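PDB 4H3T: CRISPR-associated protein, Cse1 family from Acidimicrobium ferrooxidans, which probably serves as the large subunit of the type I-E CRISPR Cascade complex, helping it recognise invading DNA next to a PAM. Local coordinates for residues D252-L257 / R295-H300; V419-Y424 / H438-G443; L425-S430 / Q510-V515. The protein carries 1 engineered substitution. All coordinates share one frame; numbering follows the deposited sequence.

Interaction 1: D252-L257 / R295-H300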
ATOM      1  N   ASP A 252       8.096  -7.078 -19.258  1.00 49.18           N
ATOM      2  CA  ASP A 252       9.347  -6.669 -19.891  1.00 52.97           C
ATOM      3  C   ASP A 252      10.126  -5.676 -19.035  1.00 54.56           C
ATOM      4  O   ASP A 252      11.308  -5.471 -19.229  1.00 54.02           O
ATOM      5  CB  ASP A 252       9.057  -6.031 -21.249  1.00 55.38           C
ATOM      6  CG  ASP A 252       8.416  -6.985 -22.244  1.00 65.75           C
ATOM      7  OD1 ASP A 252       8.545  -8.238 -22.054  1.00 67.46           O
ATOM      8  OD2 ASP A 252       7.748  -6.494 -23.186  1.00 66.52           O
ATOM      9  N   GLY A 253       9.410  -4.991 -18.180  1.00 48.24           N
ATOM     10  CA  GLY A 253       9.947  -3.964 -17.305  1.00 47.51           C
ATOM     11  C   GLY A 253       8.823  -3.247 -16.585  1.00 46.86           C
ATOM     12  O   GLY A 253       7.635  -3.660 -16.639  1.00 44.34           O
ATOM     13  N   VAL A 254       9.174  -2.127 -15.967  1.00 42.13           N
ATOM     14  CA  VAL A 254       8.211  -1.383 -15.152  1.00 41.76           C
ATOM     15  C   VAL A 254       7.103  -0.727 -15.932  1.00 42.95           C
ATOM     16  O   VAL A 254       5.992  -0.672 -15.411  1.00 40.77           O
ATOM     17  CB  VAL A 254       8.835  -0.327 -14.225  1.00 46.70           C
ATOM     18  CG1 VAL A 254       9.513  -0.996 -13.036  1.00 46.80           C
ATOM     19  CG2 VAL A 254       9.792   0.606 -14.966  1.00 48.11           C
ATOM     20  N   CYS A 255       7.361  -0.204 -17.135  1.00 39.02           N
ATOM     21  CA  CYS A 255       6.275   0.426 -17.920  1.00 40.38           C
ATOM     22  C   CYS A 255       5.215  -0.580 -18.269  1.00 42.69           C
ATOM     23  O   CYS A 255       4.043  -0.224 -18.260  1.00 42.71           O
ATOM     24  CB  CYS A 255       6.764   1.115 -19.171  1.00 42.43           C
ATOM     25  SG  CYS A 255       7.912   2.482 -18.858  1.00 48.79           S
ATOM     26  N   ASP A 256       5.634  -1.817 -18.614  1.00 40.29           N
ATOM     27  CA  ASP A 256       4.740  -2.931 -18.937  1.00 39.15           C
ATOM     28  C   ASP A 256       3.963  -3.329 -17.635  1.00 40.14           C
ATOM     29  O   ASP A 256       2.737  -3.298 -17.602  1.00 39.69           O
ATOM     30  CB  ASP A 256       5.605  -4.082 -19.499  1.00 41.17           C
ATOM     31  CG  ASP A 256       4.886  -5.295 -19.987  1.00 47.86           C
ATOM     32  OD1 ASP A 256       3.663  -5.188 -20.288  1.00 46.04           O
ATOM     33  OD2 ASP A 256       5.535  -6.374 -20.067  1.00 48.16           O
ATOM     34  N   LEU A 257       4.680  -3.544 -16.534  1.00 39.37           N
ATOM     35  CA  LEU A 257       4.067  -3.991 -15.294  1.00 40.01           C
ATOM     36  C   LEU A 257       3.139  -2.969 -14.688  1.00 41.96           C
ATOM     37  O   LEU A 257       2.033  -3.319 -14.276  1.00 39.29           O
ATOM     38  CB  LEU A 257       5.104  -4.386 -14.275  1.00 39.55           C
ATOM     39  CG  LEU A 257       4.585  -4.937 -12.911  1.00 39.95           C
ATOM     40  CD1 LEU A 257       3.619  -6.135 -13.093  1.00 41.40           C
ATOM     41  CD2 LEU A 257       5.789  -5.300 -12.057  1.00 39.42           C
ATOM     42  N   ARG A 295       9.439 -10.143  -9.188  1.00 43.25           N
ATOM     43  CA  ARG A 295      10.403  -9.868  -8.139  1.00 43.61           C
ATOM     44  C   ARG A 295      11.628  -9.120  -8.715  1.00 49.99           C
ATOM     45  O   ARG A 295      12.124  -8.177  -8.090  1.00 48.39           O
ATOM     46  CB  ARG A 295      10.753 -11.169  -7.414  1.00 41.83           C
ATOM     47  CG  ARG A 295      11.961 -11.079  -6.570  1.00 48.76           C
ATOM     48  CD  ARG A 295      12.041 -12.233  -5.600  1.00 55.21           C
ATOM     49  NE  ARG A 295      13.310 -12.175  -4.900  1.00 59.17           N
ATOM     50  CZ  ARG A 295      14.487 -12.607  -5.354  1.00 67.61           C
ATOM     51  NH1 ARG A 295      14.586 -13.166  -6.558  1.00 56.51           N
ATOM     52  NH2 ARG A 295      15.563 -12.505  -4.602  1.00 57.08           N
ATOM     53  N   ASP A 296      12.037  -9.456  -9.917  1.00 47.71           N
ATOM     54  CA  ASP A 296      13.155  -8.756 -10.563  1.00 48.22           C
ATOM     55  C   ASP A 296      12.780  -7.369 -11.043  1.00 50.43           C
ATOM     56  O   ASP A 296      13.648  -6.522 -11.177  1.00 52.47           O
ATOM     57  CB  ASP A 296      13.662  -9.558 -11.770  1.00 51.92           C
ATOM     58  CG  ASP A 296      14.334 -10.902 -11.414  1.00 67.11           C
ATOM     59  OD1 ASP A 296      14.820 -11.050 -10.252  1.00 66.21           O
ATOM     60  OD2 ASP A 296      14.348 -11.806 -12.282  1.00 73.47           O
ATOM     61  N   VAL A 297      11.527  -7.149 -11.393  1.00 46.09           N
ATOM     62  CA  VAL A 297      11.105  -5.913 -12.024  1.00 43.75           C
ATOM     63  C   VAL A 297      10.679  -4.795 -11.066  1.00 45.70           C
ATOM     64  O   VAL A 297      10.991  -3.629 -11.302  1.00 43.40           O
ATOM     65  CB  VAL A 297       9.927  -6.244 -12.990  1.00 46.24           C
ATOM     66  CG1 VAL A 297       9.309  -4.990 -13.601  1.00 45.99           C
ATOM     67  CG2 VAL A 297      10.378  -7.212 -14.093  1.00 48.24           C
ATOM     68  N   ASP A 298       9.878  -5.136 -10.078  1.00 39.83           N
ATOM     69  CA  ASP A 298       9.036  -4.182  -9.356  1.00 38.80           C
ATOM     70  C   ASP A 298       9.698  -3.549  -8.134  1.00 42.82           C
ATOM     71  O   ASP A 298      10.008  -4.246  -7.169  1.00 43.02           O
ATOM     72  CB  ASP A 298       7.761  -4.906  -8.961  1.00 38.01           C
ATOM     73  CG  ASP A 298       6.566  -4.040  -8.547  1.00 43.40           C
ATOM     74  OD1 ASP A 298       6.771  -2.867  -8.154  1.00 39.29           O
ATOM     75  OD2 ASP A 298       5.447  -4.545  -8.585  1.00 41.14           O
ATOM     76  N   PRO A 299       9.828  -2.211  -8.149  1.00 40.09           N
ATOM     77  CA  PRO A 299      10.459  -1.527  -7.029  1.00 39.17           C
ATOM     78  C   PRO A 299       9.562  -1.289  -5.818  1.00 39.05           C
ATOM     79  O   PRO A 299      10.045  -0.715  -4.835  1.00 40.18           O
ATOM     80  CB  PRO A 299      10.835  -0.167  -7.660  1.00 42.51           C
ATOM     81  CG  PRO A 299       9.713   0.106  -8.600  1.00 43.27           C
ATOM     82  CD  PRO A 299       9.391  -1.231  -9.196  1.00 41.64           C
ATOM     83  N   HIS A 300       8.267  -1.540  -5.913  1.00 39.61           N
ATOM     84  CA  HIS A 300       7.309  -1.179  -4.842  1.00 38.67           C
ATOM     85  C   HIS A 300       6.928  -2.348  -3.894  1.00 41.52           C
ATOM     86  O   HIS A 300       5.921  -2.257  -3.186  1.00 40.93           O
ATOM     87  CB  HIS A 300       6.020  -0.628  -5.451  1.00 37.69           C
ATOM     88  CG  HIS A 300       6.228   0.686  -6.152  1.00 40.82           C
ATOM     89  ND1 HIS A 300       5.708   0.928  -7.418  1.00 44.08           N
ATOM     90  CD2 HIS A 300       6.882   1.778  -5.724  1.00 41.26           C
ATOM     91  CE1 HIS A 300       6.109   2.162  -7.726  1.00 44.45           C
ATOM     92  NE2 HIS A 300       6.780   2.718  -6.700  1.00 43.35           N
TER
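Gly253 meets Val297 through its backbone: Gly253 C lies 3.5 Å from Val297 CG1. Gly253 is also the N-cap of the short helix 254-257, and its O accepts the amide of Leu257, closing the first turn, with the Gly253 carbonyl against the valine. Val254 comes next and works with a single methyl. Its CG1 is anti to the carbonyl carbon (chi1 -74°), which sets it 3.5 Å from Val297 O and 3.8 Å from Pro299 CD, while Tyr65 of helix 52-68 packs on the same side chain. The methyls of the two valines meet as well, Val254 CG1 lying 4.0 Å from Val297 CG1. The contact thus illustrates how two helix ends can meet within a buried core: the start of helix 254-257 rests on the place where helix 291-297 stops, and the chain between them is largely the antiparallel pair of strands 263-272 and 275-289. Past Asp256, whose OD2 takes the amide of Asp252 in its own segment, Leu257 completes the apolar seam. With CG anti to its N (chi1 -178°), it sends CD2 against Val297 CG1 at 3.9 Å and across the side chain of Asp298 at about a right angle, 3.6 Å from Asp298 OD2. That buried carboxylate is well satisfied. OD1 accepts the amide of His300 at 3.0 Å from above the carboxylate plane, an Asx turn just past the helix end, and forms a salt bridge with Arg58; OD2 is hydrogen-bonded to the hydroxyl of Tyr196.

Interaction 2: V419-Y424 / H438-G443; sequences VAEARY and HRVPEG
At the far tip of the molecule a small two-stranded antiparallel sheet, 426-427 with 438-439, sits on the end of what is probably the C-terminal helical bundle of Cse1 proteins, and the chain flanking it joins Glu421 and Tyr424 to Val440 and Pro441. Val440 has the largest share of the contact. Having CG1 anti to its N (chi1 175°), it spreads its two methyls over different partners: CG1 lies 4.5 Å from Tyr424 CB, and CG2 is 3.8 Å from Glu421 OE1, the two side chains running obliquely past each other. The glutamate chain is extended beyond CG, and OE1 finds its charge partner in Arg452. Here the segment that leads into one strand of the sheet rests on the segment that leaves the other, and helix 445-473 lies against both, Ala448 touching Tyr424 and Val440 alike. The Tyr424 ring extends clear of Val440 and carries Arg423 CG over the centre of one face. Beside the valine, Pro441 CD comes to 3.3 Å from Tyr424 O, while farther out Arg439 and Glu442 form an end-on salt bridge within 438-443.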
ATOM      1  N   VAL A 419      -2.729  -6.425  34.493  1.00 39.82           N
ATOM      2  CA  VAL A 419      -3.727  -5.528  35.062  1.00 40.67           C
ATOM      3  C   VAL A 419      -5.080  -5.815  34.389  1.00 42.96           C
ATOM      4  O   VAL A 419      -6.114  -5.820  35.066  1.00 43.32           O
ATOM      5  CB  VAL A 419      -3.266  -4.035  34.898  1.00 47.02           C
ATOM      6  CG1 VAL A 419      -4.415  -3.060  35.146  1.00 49.61           C
ATOM      7  CG2 VAL A 419      -2.101  -3.760  35.822  1.00 46.47           C
ATOM      8  N   ALA A 420      -5.093  -6.015  33.058  1.00 40.08           N
ATOM      9  CA  ALA A 420      -6.346  -6.267  32.310  1.00 38.69           C
ATOM     10  C   ALA A 420      -7.072  -7.511  32.845  1.00 43.38           C
ATOM     11  O   ALA A 420      -8.294  -7.552  32.923  1.00 44.15           O
ATOM     12  CB  ALA A 420      -6.039  -6.466  30.843  1.00 38.11           C
ATOM     13  N   GLU A 421      -6.316  -8.504  33.212  1.00 39.46           N
ATOM     14  CA  GLU A 421      -6.910  -9.749  33.686  1.00 40.42           C
ATOM     15  C   GLU A 421      -7.296  -9.739  35.178  1.00 44.21           C
ATOM     16  O   GLU A 421      -7.850 -10.745  35.664  1.00 38.70           O
ATOM     17  CB  GLU A 421      -5.946 -10.902  33.409  1.00 40.25           C
ATOM     18  CG  GLU A 421      -4.757 -10.973  34.326  1.00 42.87           C
ATOM     19  CD  GLU A 421      -3.776 -12.036  33.901  1.00 43.56           C
ATOM     20  OE1 GLU A 421      -3.963 -12.620  32.813  1.00 50.20           O
ATOM     21  OE2 GLU A 421      -2.828 -12.301  34.672  1.00 50.18           O
ATOM     22  N   ALA A 422      -6.916  -8.674  35.938  1.00 43.60           N
ATOM     23  CA  ALA A 422      -7.155  -8.627  37.373  1.00 43.03           C
ATOM     24  C   ALA A 422      -8.621  -8.852  37.727  1.00 45.98           C
ATOM     25  O   ALA A 422      -8.908  -9.533  38.706  1.00 45.65           O
ATOM     26  CB  ALA A 422      -6.698  -7.282  37.954  1.00 43.66           C
ATOM     27  N   ARG A 423      -9.538  -8.317  36.953  1.00 42.01           N
ATOM     28  CA  ARG A 423     -10.966  -8.524  37.256  1.00 43.59           C
ATOM     29  C   ARG A 423     -11.412 -10.028  37.153  1.00 45.46           C
ATOM     30  O   ARG A 423     -12.453 -10.369  37.670  1.00 43.75           O
ATOM     31  CB  ARG A 423     -11.840  -7.616  36.381  1.00 47.18           C
ATOM     32  CG  ARG A 423     -12.176  -8.016  34.988  1.00 50.83           C
ATOM     33  CD  ARG A 423     -12.626  -6.757  34.168  1.00 53.83           C
ATOM     34  NE  ARG A 423     -11.409  -6.179  33.601  1.00 75.52           N
ATOM     35  CZ  ARG A 423     -11.224  -5.721  32.371  1.00 80.48           C
ATOM     36  NH1 ARG A 423     -10.022  -5.335  31.985  1.00 62.61           N
ATOM     37  NH2 ARG A 423     -12.248  -5.635  31.513  1.00 67.79           N
ATOM     38  N   TYR A 424     -10.617 -10.889  36.552  1.00 39.11           N
ATOM     39  CA  TYR A 424     -10.947 -12.306  36.351  1.00 39.63           C
ATOM     40  C   TYR A 424     -10.067 -13.198  37.183  1.00 43.07           C
ATOM     41  O   TYR A 424     -10.164 -14.400  37.094  1.00 40.91           O
ATOM     42  CB  TYR A 424     -10.779 -12.692  34.845  1.00 38.93           C
ATOM     43  CG  TYR A 424     -11.567 -11.810  33.911  1.00 41.39           C
ATOM     44  CD1 TYR A 424     -12.946 -11.684  34.040  1.00 45.13           C
ATOM     45  CD2 TYR A 424     -10.928 -11.000  32.986  1.00 42.08           C
ATOM     46  CE1 TYR A 424     -13.662 -10.765  33.285  1.00 43.13           C
ATOM     47  CE2 TYR A 424     -11.633 -10.113  32.202  1.00 42.32           C
ATOM     48  CZ  TYR A 424     -13.012 -10.038  32.316  1.00 44.20           C
ATOM     49  OH  TYR A 424     -13.712  -9.158  31.547  1.00 43.49           O
ATOM     50  N   HIS A 438      -2.533 -17.062  42.461  1.00 43.04           N
ATOM     51  CA  HIS A 438      -3.060 -15.920  41.742  1.00 43.42           C
ATOM     52  C   HIS A 438      -3.095 -16.295  40.278  1.00 49.92           C
ATOM     53  O   HIS A 438      -2.083 -16.163  39.579  1.00 47.10           O
ATOM     54  CB  HIS A 438      -2.193 -14.686  41.962  1.00 45.30           C
ATOM     55  CG  HIS A 438      -2.232 -14.103  43.340  1.00 48.57           C
ATOM     56  ND1 HIS A 438      -1.390 -14.562  44.332  1.00 51.50           N
ATOM     57  CD2 HIS A 438      -2.964 -13.071  43.829  1.00 50.27           C
ATOM     58  CE1 HIS A 438      -1.678 -13.855  45.420  1.00 51.32           C
ATOM     59  NE2 HIS A 438      -2.608 -12.929  45.162  1.00 51.46           N
ATOM     60  N   ARG A 439      -4.252 -16.781  39.824  1.00 45.09           N
ATOM     61  CA  ARG A 439      -4.397 -17.315  38.486  1.00 43.13           C
ATOM     62  C   ARG A 439      -5.796 -17.026  37.916  1.00 44.94           C
ATOM     63  O   ARG A 439      -6.782 -16.897  38.649  1.00 41.89           O
ATOM     64  CB  ARG A 439      -4.139 -18.825  38.536  1.00 41.36           C
ATOM     65  CG  ARG A 439      -5.201 -19.587  39.327  1.00 47.41           C
ATOM     66  CD  ARG A 439      -4.871 -21.020  39.575  1.00 54.66           C
ATOM     67  NE  ARG A 439      -4.433 -21.747  38.378  1.00 57.05           N
ATOM     68  CZ  ARG A 439      -5.223 -22.414  37.534  1.00 74.88           C
ATOM     69  NH1 ARG A 439      -6.543 -22.433  37.713  1.00 59.40           N
ATOM     70  NH2 ARG A 439      -4.703 -23.059  36.501  1.00 75.18           N
ATOM     71  N   VAL A 440      -5.875 -17.018  36.598  1.00 40.44           N
ATOM     72  CA  VAL A 440      -7.160 -16.908  35.913  1.00 40.66           C
ATOM     73  C   VAL A 440      -7.716 -18.317  35.832  1.00 42.81           C
ATOM     74  O   VAL A 440      -7.054 -19.166  35.264  1.00 43.01           O
ATOM     75  CB  VAL A 440      -7.058 -16.292  34.495  1.00 42.51           C
ATOM     76  CG1 VAL A 440      -8.412 -16.334  33.806  1.00 41.02           C
ATOM     77  CG2 VAL A 440      -6.511 -14.879  34.551  1.00 42.72           C
ATOM     78  N   PRO A 441      -8.891 -18.606  36.330  1.00 41.81           N
ATOM     79  CA  PRO A 441      -9.410 -19.975  36.155  1.00 44.07           C
ATOM     80  C   PRO A 441      -9.684 -20.296  34.681  1.00 46.17           C
ATOM     81  O   PRO A 441      -9.908 -19.401  33.837  1.00 42.18           O
ATOM     82  CB  PRO A 441     -10.684 -20.001  36.999  1.00 46.94           C
ATOM     83  CG  PRO A 441     -11.053 -18.625  37.239  1.00 50.40           C
ATOM     84  CD  PRO A 441      -9.879 -17.709  36.967  1.00 44.65           C
ATOM     85  N   GLU A 442      -9.591 -21.574  34.358  1.00 43.06           N
ATOM     86  CA  GLU A 442      -9.709 -22.060  32.980  1.00 43.85           C
ATOM     87  C   GLU A 442     -11.036 -21.601  32.298  1.00 46.14           C
ATOM     88  O   GLU A 442     -10.983 -21.194  31.142  1.00 40.99           O
ATOM     89  CB  GLU A 442      -9.604 -23.620  32.944  1.00 46.26           C
ATOM     90  CG  GLU A 442      -8.188 -24.124  33.239  1.00 62.33           C
ATOM     91  CD  GLU A 442      -7.699 -24.234  34.685  1.00 89.12           C
ATOM     92  OE1 GLU A 442      -8.382 -23.774  35.641  1.00 65.61           O
ATOM     93  OE2 GLU A 442      -6.578 -24.769  34.848  1.00 86.32           O
ATOM     94  N   GLY A 443     -12.163 -21.601  33.037  1.00 42.40           N
ATOM     95  CA  GLY A 443     -13.447 -21.133  32.518  1.00 44.24           C
ATOM     96  C   GLY A 443     -13.464 -19.674  32.076  1.00 48.25           C
ATOM     97  O   GLY A 443     -14.308 -19.322  31.257  1.00 46.83           O
TER

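Interaction 3: L425-S430 / Q510-V515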
ATOM      1  N   LEU A 425      -9.129 -12.628  37.918  1.00 41.08           N
ATOM      2  CA  LEU A 425      -8.220 -13.447  38.695  1.00 39.60           C
ATOM      3  C   LEU A 425      -8.890 -14.076  39.918  1.00 44.73           C
ATOM      4  O   LEU A 425      -9.774 -13.468  40.548  1.00 42.42           O
ATOM      5  CB  LEU A 425      -7.064 -12.568  39.161  1.00 40.87           C
ATOM      6  CG  LEU A 425      -5.749 -13.220  39.357  1.00 47.23           C
ATOM      7  CD1 LEU A 425      -5.104 -13.522  38.048  1.00 43.98           C
ATOM      8  CD2 LEU A 425      -4.808 -12.307  40.201  1.00 50.62           C
ATOM      9  N   SER A 426      -8.480 -15.331  40.190  1.00 42.47           N
ATOM     10  CA  SER A 426      -8.833 -16.160  41.359  1.00 41.57           C
ATOM     11  C   SER A 426      -7.682 -16.172  42.319  1.00 44.49           C
ATOM     12  O   SER A 426      -6.557 -15.927  41.906  1.00 41.31           O
ATOM     13  CB  SER A 426      -9.089 -17.633  40.938  1.00 41.51           C
ATOM     14  OG  SER A 426     -10.389 -17.647  40.390  1.00 61.64           O
ATOM     15  N   TYR A 427      -7.963 -16.519  43.591  1.00 42.69           N
ATOM     16  CA  TYR A 427      -6.992 -16.840  44.613  1.00 42.29           C
ATOM     17  C   TYR A 427      -7.298 -18.311  44.940  1.00 46.85           C
ATOM     18  O   TYR A 427      -8.252 -18.597  45.639  1.00 47.47           O
ATOM     19  CB  TYR A 427      -7.041 -15.934  45.837  1.00 43.23           C
ATOM     20  CG  TYR A 427      -5.912 -16.253  46.783  1.00 44.92           C
ATOM     21  CD1 TYR A 427      -4.625 -15.801  46.531  1.00 45.50           C
ATOM     22  CD2 TYR A 427      -6.128 -17.011  47.924  1.00 43.68           C
ATOM     23  CE1 TYR A 427      -3.590 -16.065  47.401  1.00 47.93           C
ATOM     24  CE2 TYR A 427      -5.087 -17.306  48.798  1.00 43.63           C
ATOM     25  CZ  TYR A 427      -3.824 -16.818  48.545  1.00 47.55           C
ATOM     26  OH  TYR A 427      -2.801 -17.102  49.405  1.00 46.69           O
ATOM     27  N   ASP A 428      -6.578 -19.217  44.315  1.00 44.21           N
ATOM     28  CA  ASP A 428      -6.902 -20.626  44.309  1.00 45.67           C
ATOM     29  C   ASP A 428      -6.057 -21.415  45.296  1.00 50.97           C
ATOM     30  O   ASP A 428      -4.881 -21.690  45.034  1.00 47.53           O
ATOM     31  CB  ASP A 428      -6.728 -21.140  42.886  1.00 46.43           C
ATOM     32  CG  ASP A 428      -7.229 -22.559  42.648  1.00 52.04           C
ATOM     33  OD1 ASP A 428      -7.367 -23.332  43.651  1.00 49.35           O
ATOM     34  OD2 ASP A 428      -7.436 -22.909  41.481  1.00 52.02           O
ATOM     35  N   LEU A 429      -6.716 -21.828  46.412  1.00 51.24           N
ATOM     36  CA  LEU A 429      -6.131 -22.525  47.548  1.00 54.11           C
ATOM     37  C   LEU A 429      -5.659 -23.961  47.263  1.00 61.18           C
ATOM     38  O   LEU A 429      -4.984 -24.541  48.112  1.00 62.61           O
ATOM     39  CB  LEU A 429      -7.127 -22.567  48.717  1.00 55.19           C
ATOM     40  CG  LEU A 429      -7.428 -21.228  49.455  1.00 60.39           C
ATOM     41  CD1 LEU A 429      -8.665 -21.381  50.321  1.00 62.03           C
ATOM     42  CD2 LEU A 429      -6.301 -20.839  50.396  1.00 62.91           C
ATOM     43  N   SER A 430      -5.948 -24.526  46.105  1.00 60.50           N
ATOM     44  CA  SER A 430      -5.433 -25.860  45.783  1.00 61.37           C
ATOM     45  C   SER A 430      -3.991 -25.787  45.243  1.00 68.13           C
ATOM     46  O   SER A 430      -3.431 -26.841  44.917  1.00 69.66           O
ATOM     47  CB  SER A 430      -6.331 -26.566  44.790  1.00 61.16           C
ATOM     48  OG  SER A 430      -6.178 -25.983  43.514  1.00 64.03           O
ATOM     49  N   GLN A 510     -11.814  -8.026  44.272  1.00 46.31           N
ATOM     50  CA  GLN A 510     -10.688  -8.178  43.342  1.00 43.52           C
ATOM     51  C   GLN A 510      -9.540  -7.262  43.744  1.00 46.40           C
ATOM     52  O   GLN A 510      -8.542  -7.232  43.020  1.00 44.84           O
ATOM     53  CB  GLN A 510     -11.109  -7.926  41.898  1.00 44.81           C
ATOM     54  CG  GLN A 510     -12.171  -8.908  41.368  1.00 45.26           C
ATOM     55  CD  GLN A 510     -11.687 -10.359  41.398  1.00 43.61           C
ATOM     56  OE1 GLN A 510     -12.326 -11.242  41.993  1.00 43.18           O
ATOM     57  NE2 GLN A 510     -10.597 -10.652  40.711  1.00 43.29           N
ATOM     58  N   ALA A 511      -9.544  -6.713  44.987  1.00 47.68           N
ATOM     59  CA  ALA A 511      -8.425  -5.866  45.465  1.00 49.09           C
ATOM     60  C   ALA A 511      -7.088  -6.636  45.413  1.00 50.16           C
ATOM     61  O   ALA A 511      -6.082  -6.122  44.970  1.00 48.78           O
ATOM     62  CB  ALA A 511      -8.700  -5.372  46.894  1.00 50.80           C
ATOM     63  N   PHE A 512      -7.103  -7.892  45.839  1.00 44.76           N
ATOM     64  CA  PHE A 512      -5.921  -8.744  45.875  1.00 42.92           C
ATOM     65  C   PHE A 512      -5.329  -8.912  44.468  1.00 46.88           C
ATOM     66  O   PHE A 512      -4.111  -8.982  44.306  1.00 43.64           O
ATOM     67  CB  PHE A 512      -6.300 -10.136  46.494  1.00 43.35           C
ATOM     68  CG  PHE A 512      -6.950 -11.094  45.503  1.00 41.53           C
ATOM     69  CD1 PHE A 512      -6.197 -12.045  44.840  1.00 43.82           C
ATOM     70  CD2 PHE A 512      -8.268 -10.916  45.103  1.00 42.64           C
ATOM     71  CE1 PHE A 512      -6.756 -12.831  43.840  1.00 43.20           C
ATOM     72  CE2 PHE A 512      -8.846 -11.747  44.159  1.00 43.16           C
ATOM     73  CZ  PHE A 512      -8.093 -12.706  43.536  1.00 41.40           C
ATOM     74  N   ALA A 513      -6.215  -8.945  43.445  1.00 43.65           N
ATOM     75  CA  ALA A 513      -5.873  -9.152  42.047  1.00 42.11           C
ATOM     76  C   ALA A 513      -5.245  -7.905  41.482  1.00 47.07           C
ATOM     77  O   ALA A 513      -4.310  -7.993  40.683  1.00 44.15           O
ATOM     78  CB  ALA A 513      -7.119  -9.563  41.261  1.00 41.70           C
ATOM     79  N   GLY A 514      -5.672  -6.744  41.970  1.00 46.61           N
ATOM     80  CA  GLY A 514      -5.035  -5.480  41.614  1.00 46.42           C
ATOM     81  C   GLY A 514      -3.629  -5.377  42.158  1.00 49.61           C
ATOM     82  O   GLY A 514      -2.721  -4.895  41.479  1.00 48.56           O
ATOM     83  N   VAL A 515      -3.417  -5.859  43.375  1.00 48.81           N
ATOM     84  CA  VAL A 515      -2.084  -5.852  44.013  1.00 49.38           C
ATOM     85  C   VAL A 515      -1.142  -6.792  43.211  1.00 50.88           C
ATOM     86  O   VAL A 515      -0.091  -6.367  42.746  1.00 47.84           O
ATOM     87  CB  VAL A 515      -2.145  -6.230  45.516  1.00 55.25           C
ATOM     88  CG1 VAL A 515      -0.731  -6.441  46.117  1.00 55.34           C
ATOM     89  CG2 VAL A 515      -2.914  -5.173  46.331  1.00 56.31           C
TER
HETATM   90  O   HOH W   1     -12.558 -13.831  40.977  1.00 50.47           O
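Leu425 and Ala513 form the apolar centre, with Leu425 CB 3.7 Å from Ala513 CB and the leucine CD2 packed against the same methyl. Phe512 widens this patch. Its CG stands between its own N and carbonyl carbon (chi1 81°), which swings the ring back so that one face lies over Ala513 CB, leaving the CE1 corner 4.2 Å from Leu425 CD2 and 3.7 Å from Tyr427 CB. The ring turns its edge to the backbone of Leu425 and Ser426: Ser426 O lies in its plane beside CE1, and Leu425 O is 3.5 Å from CZ. Tyr427 touches mainly through CB, its hydroxyl being bound to Glu434 and Arg437. At the polar edge Gln510, the N-cap of helix 511-532, gives NE2 to Leu425 O at 2.9 Å, a nearly straight bond (176°) that lies in the carbonyl plane on a lone pair. A water donates both to Leu425 O and to Gln510 OE1, closing a small ring of bonds, while NE2 also reaches Ala422 O. A leucine in place of Gln510 would probably leave Leu425 O with the water as its remaining donor here and Ala422 O without this partner, loosening the helix start from the chain. Because the amide is held at both its nitrogen and its oxygen, its rotation is probably restricted, and the chain just before strand 426-427 is tied to the helix start by a directional bond beside otherwise non-directional packing.

In the fold
Interaction 1 is a core contact, whereas interactions 2 and 3 lie together on the other side of the chain's centre. In the core, two helix ends meet through aliphatic side chains, and the buried carboxylates find partners in nearby backbone amides as well as in arginines elsewhere. Interactions 2 and 3, nearer the surface, have centres about 8 Å apart and share one small sheet: Arg439 O and Ser426 N, 2.8 Å apart, probably bond its strands. Their segments alternate along the chain, and Gln510 reaches residues of both. Interaction 2 centres on a valine set against Tyr424 and Glu421, while interaction 3 adds an aromatic ring, an amide and a water to bring in helix 511-532.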